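Side-chain contacts in dTDP-4-dehydrorhamnose reductase (Bacillus anthracis, PDB 3SC6), which catalyses the NADPH-dependent reduction of dTDP-4-dehydrorhamnose to dTDP-L-rhamnose, the final step in making the activated sugar used for rhamnose transfer: residues A[90-93]-A[94-98]; A[196-199]-A[200-204]. All blocks are in the same frame, centred on the assembly; numbering follows the deposited sequence.

Interaction 1: A[90-93]-A[94-98]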
loop_
_atom_site.group_PDB
_atom_site.type_symbol
_atom_site.label_atom_id
_atom_site.label_comp_id
_atom_site.label_asym_id
_atom_site.label_seq_id
_atom_site.Cartn_x
_atom_site.Cartn_y
_atom_site.Cartn_z
ATOM N N VAL A 90 -0.817 17.131 4.674
ATOM C CA VAL A 90 -1.395 16.295 5.727
ATOM C C VAL A 90 -0.436 16.233 6.909
ATOM O O VAL A 90 -0.860 16.062 8.051
ATOM C CB VAL A 90 -1.715 14.875 5.218
ATOM C CG1 VAL A 90 -2.187 13.979 6.355
ATOM C CG2 VAL A 90 -2.755 14.944 4.099
ATOM N N ALA A 91 0.858 16.383 6.625
ATOM C CA ALA A 91 1.880 16.358 7.664
ATOM C C ALA A 91 1.732 17.604 8.528
ATOM O O ALA A 91 1.669 17.515 9.757
ATOM C CB ALA A 91 3.257 16.294 7.048
ATOM N N VAL A 92 1.670 18.763 7.876
ATOM C CA VAL A 92 1.515 20.039 8.572
ATOM C C VAL A 92 0.306 19.994 9.510
ATOM O O VAL A 92 0.428 20.262 10.704
ATOM C CB VAL A 92 1.343 21.209 7.572
ATOM C CG1 VAL A 92 1.031 22.500 8.301
ATOM C CG2 VAL A 92 2.585 21.358 6.701
ATOM N N ALA A 93 -0.854 19.638 8.964
ATOM C CA ALA A 93 -2.089 19.555 9.747
ATOM C C ALA A 93 -1.945 18.585 10.920
ATOM O O ALA A 93 -2.378 18.880 12.035
ATOM C CB ALA A 93 -3.246 19.141 8.859
ATOM N N SER A 94 -1.345 17.425 10.665
ATOM C CA SER A 94 -1.149 16.426 11.707
ATOM C C SER A 94 -0.368 17.038 12.863
ATOM O O SER A 94 -0.661 16.771 14.032
ATOM C CB SER A 94 -0.388 15.221 11.159
ATOM O OG SER A 94 -1.085 14.615 10.083
ATOM N N GLN A 95 0.622 17.866 12.526
ATOM C CA GLN A 95 1.454 18.526 13.527
ATOM C C GLN A 95 0.642 19.519 14.377
ATOM O O GLN A 95 0.707 19.469 15.604
ATOM C CB GLN A 95 2.639 19.234 12.859
ATOM C CG GLN A 95 3.602 19.938 13.823
ATOM C CD GLN A 95 4.302 18.986 14.800
ATOM O OE1 GLN A 95 4.204 17.767 14.659
ATOM N NE2 GLN A 95 5.014 19.538 15.783
ATOM N N LEU A 96 -0.120 20.413 13.742
ATOM C CA LEU A 96 -0.925 21.384 14.505
ATOM C C LEU A 96 -1.872 20.738 15.504
ATOM O O LEU A 96 -2.199 21.353 16.511
ATOM C CB LEU A 96 -1.743 22.332 13.609
ATOM C CG LEU A 96 -1.047 23.368 12.723
ATOM C CD1 LEU A 96 -0.082 22.736 11.748
ATOM C CD2 LEU A 96 -2.093 24.177 11.977
ATOM N N VAL A 97 -2.336 19.523 15.223
ATOM C CA VAL A 97 -3.254 18.838 16.135
ATOM C C VAL A 97 -2.532 17.814 17.004
ATOM O O VAL A 97 -3.055 17.391 18.031
ATOM C CB VAL A 97 -4.392 18.110 15.378
ATOM C CG1 VAL A 97 -5.205 19.108 14.557
ATOM C CG2 VAL A 97 -3.831 17.010 14.488
ATOM N N GLY A 98 -1.340 17.401 16.583
ATOM C CA GLY A 98 -0.566 16.427 17.336
ATOM C C GLY A 98 -1.112 15.024 17.168
ATOM O O GLY A 98 -1.151 14.243 18.118
#
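The carbonyl oxygen of V90 takes two hydrogen bonds from S94, one helical turn further on in helix 76-97. S94 N reaches V90 O at 3.0 Å as the regular helical bond, and S94 OG gives its hydroxyl hydrogen to V90 O at 2.5 Å. The two donors come from opposite faces of the carbonyl plane. With chi1 at -59°, OG sits beside the backbone N of its own residue, which turns the hydroxyl back along the helix instead of outward.

The same ladder continues with Q95 N to A91 O at 3.0 Å and V97 N to A93 O at 3.3 Å. At the end, G98, with positive phi, is the C-prime residue of a Schellman motif. Its N bonds weakly to Q95 O at 3.1 Å, while S94 O is taken up by the backbone N of the residue that follows G98. The Q95 side chain turns off from 90-93, and its OE1 is hydrogen-bonded to H145 ND1.

On another side of the helix V92 CG1 packs alongside L96 CD1, the two side chains running in the same direction, although CD1 clashes with V92 O and its placing is doubtful. A93 and V97 pack on V52 of helix 45-55. Because S94 is buried against I60 and L101, with H145 beside them, sharing V90 O lets its hydroxyl meet its need for a polar partner within the helix.

Interaction 2: A[196-199]-A[200-204]; sequences VMIN and KLIHT
The imidazole of H203 and the carboxamide of N199 are set at an angle, their planes 55° apart, and do not stack. What the ring meets is at its edge: N199 O lies near the ring plane and accepts a hydrogen bond from H203 ND1 at 2.6 Å, approached from a direction tilted out of the carbonyl plane. The amide oxygen comes up to the same side of the ring, N199 OD1 being nearest to H203 CE1. It is put there by chi1 of N199, -175°, which sets CG beside the carbonyl carbon, so that side-chain and main-chain oxygens both face H203. The other ring nitrogen, NE2, is hydrogen-bonded to E29 OE2. An imidazole with acceptors at both nitrogens is consistent with a protonated ring.

The side-chain N-H of H203 thus serves a carbonyl of the last turn of helix 191-202. This helix covers one face of the central parallel sheet of the Rossmann fold and leads on to strand 208-211. I198 and I202 make its sheet-facing ridge, with CG2 of each 4.2 Å apart; I198 rests on I61 and I104, I202 on I59 and V102. L201 adds F149 and V151. Along the helix, the regular backbone bonds run from L201 N to M197 O (3.0 Å) and from I202 N to I198 O (3.0 Å).

K200, on the solvent side, begins by lying over the preceding turn, its CG 3.1 Å from V196 O and its CD 4.3 Å from V196 CG1. It then bends at chi3 and chi4, which carries NZ off from 196-199. Past the helix, T204 is modelled in two conformers, so its bond from N to L201 O, and the one its O accepts from K100 NZ, are less sure.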
loop_
_atom_site.group_PDB
_atom_site.type_symbol
_atom_site.label_atom_id
_atom_site.label_comp_id
_atom_site.label_asym_id
_atom_site.label_seq_id
_atom_site.Cartn_x
_atom_site.Cartn_y
_atom_site.Cartn_z
ATOM N N VAL A 196 -4.521 -5.183 9.831
ATOM C CA VAL A 196 -4.323 -5.760 11.150
ATOM C C VAL A 196 -3.058 -5.185 11.756
ATOM O O VAL A 196 -3.022 -4.868 12.942
ATOM C CB VAL A 196 -4.211 -7.302 11.112
ATOM C CG1 VAL A 196 -3.840 -7.846 12.479
ATOM C CG2 VAL A 196 -5.502 -7.923 10.615
ATOM N N MET A 197 -2.028 -5.021 10.930
ATOM C CA MET A 197 -0.757 -4.484 11.404
ATOM C C MET A 197 -0.864 -2.978 11.659
ATOM O O MET A 197 -0.334 -2.477 12.647
ATOM C CB MET A 197 0.361 -4.785 10.406
ATOM C CG MET A 197 1.743 -4.425 10.912
ATOM S SD MET A 197 2.140 -5.343 12.429
ATOM C CE MET A 197 2.002 -7.034 11.852
ATOM N N ILE A 198 -1.537 -2.258 10.768
ATOM C CA ILE A 198 -1.707 -0.811 10.934
ATOM C C ILE A 198 -2.393 -0.560 12.267
ATOM O O ILE A 198 -1.981 0.292 13.054
ATOM C CB ILE A 198 -2.580 -0.199 9.811
ATOM C CG1 ILE A 198 -1.892 -0.354 8.452
ATOM C CG2 ILE A 198 -2.820 1.273 10.071
ATOM C CD1 ILE A 198 -2.683 0.203 7.292
ATOM N N ASN A 199 -3.440 -1.332 12.507
ATOM C CA ASN A 199 -4.223 -1.244 13.726
ATOM C C ASN A 199 -3.316 -1.419 14.959
ATOM O O ASN A 199 -3.449 -0.696 15.945
ATOM C CB ASN A 199 -5.303 -2.341 13.701
ATOM C CG ASN A 199 -6.258 -2.259 14.865
ATOM O OD1 ASN A 199 -6.407 -1.215 15.491
ATOM N ND2 ASN A 199 -6.964 -3.348 15.120
ATOM N N LYS A 200 -2.386 -2.369 14.889
ATOM C CA LYS A 200 -1.466 -2.632 16.000
ATOM C C LYS A 200 -0.504 -1.465 16.230
ATOM O O LYS A 200 -0.220 -1.108 17.373
ATOM C CB LYS A 200 -0.727 -3.960 15.775
ATOM C CG LYS A 200 -1.688 -5.169 15.708
ATOM C CD LYS A 200 -1.007 -6.508 15.375
ATOM C CE LYS A 200 0.022 -6.935 16.406
ATOM N NZ LYS A 200 -0.570 -7.127 17.767
ATOM N N LEU A 201 -0.026 -0.857 15.146
ATOM C CA LEU A 201 0.897 0.281 15.248
ATOM C C LEU A 201 0.261 1.551 15.818
ATOM O O LEU A 201 0.900 2.266 16.589
ATOM C CB LEU A 201 1.515 0.613 13.886
ATOM C CG LEU A 201 2.438 -0.416 13.226
ATOM C CD1 LEU A 201 2.803 0.019 11.813
ATOM C CD2 LEU A 201 3.690 -0.643 14.078
ATOM N N ILE A 202 -0.987 1.834 15.447
ATOM C CA ILE A 202 -1.658 3.045 15.947
ATOM C C ILE A 202 -1.912 3.046 17.467
ATOM O O ILE A 202 -2.061 4.114 18.058
ATOM C CB ILE A 202 -2.925 3.420 15.122
ATOM C CG1 ILE A 202 -4.067 2.435 15.348
ATOM C CG2 ILE A 202 -2.589 3.476 13.633
ATOM C CD1 ILE A 202 -5.300 2.768 14.534
ATOM N N HIS A 203 -1.966 1.869 18.099
ATOM C CA HIS A 203 -2.176 1.795 19.564
ATOM C C HIS A 203 -0.893 2.062 20.348
ATOM O O HIS A 203 -0.915 2.105 21.572
ATOM C CB HIS A 203 -2.728 0.435 20.011
ATOM C CG HIS A 203 -4.135 0.171 19.584
ATOM N ND1 HIS A 203 -4.461 -0.381 18.365
ATOM C CD2 HIS A 203 -5.305 0.348 20.242
ATOM C CE1 HIS A 203 -5.773 -0.509 18.280
ATOM N NE2 HIS A 203 -6.309 -0.077 19.407
ATOM N N THR A 204 0.218 2.236 19.643
ATOM C CA THR A 204 1.499 2.495 20.284
ATOM C C THR A 204 2.120 3.766 19.730
ATOM O O THR A 204 1.525 4.446 18.894
ATOM C CB THR A 204 2.486 1.346 20.027
ATOM O OG1 THR A 204 2.755 1.245 18.621
ATOM C CG2 THR A 204 1.922 0.034 20.538
#

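In the fold
Each contact lies in the last turns of its own helix, 76-97 and 191-202, and the two helices pack on opposite faces of the Rossmann-fold sheet. Interaction 1 reaches I60, H62 and L101, whereas interaction 2 uses the alternating neighbours I59, I61, V102 and I104. Their centres are 19 Å apart and they do not touch. Each has an apolar, buried side on the strands and a more exposed outer side. The chemistry differs with place: a buried donor satisfied within its own helix in interaction 1, against an exposed one that ties the helix end to another part of the chain in interaction 2. The side chains of V90 and I198 each lie about 8 Å from the bound NADP.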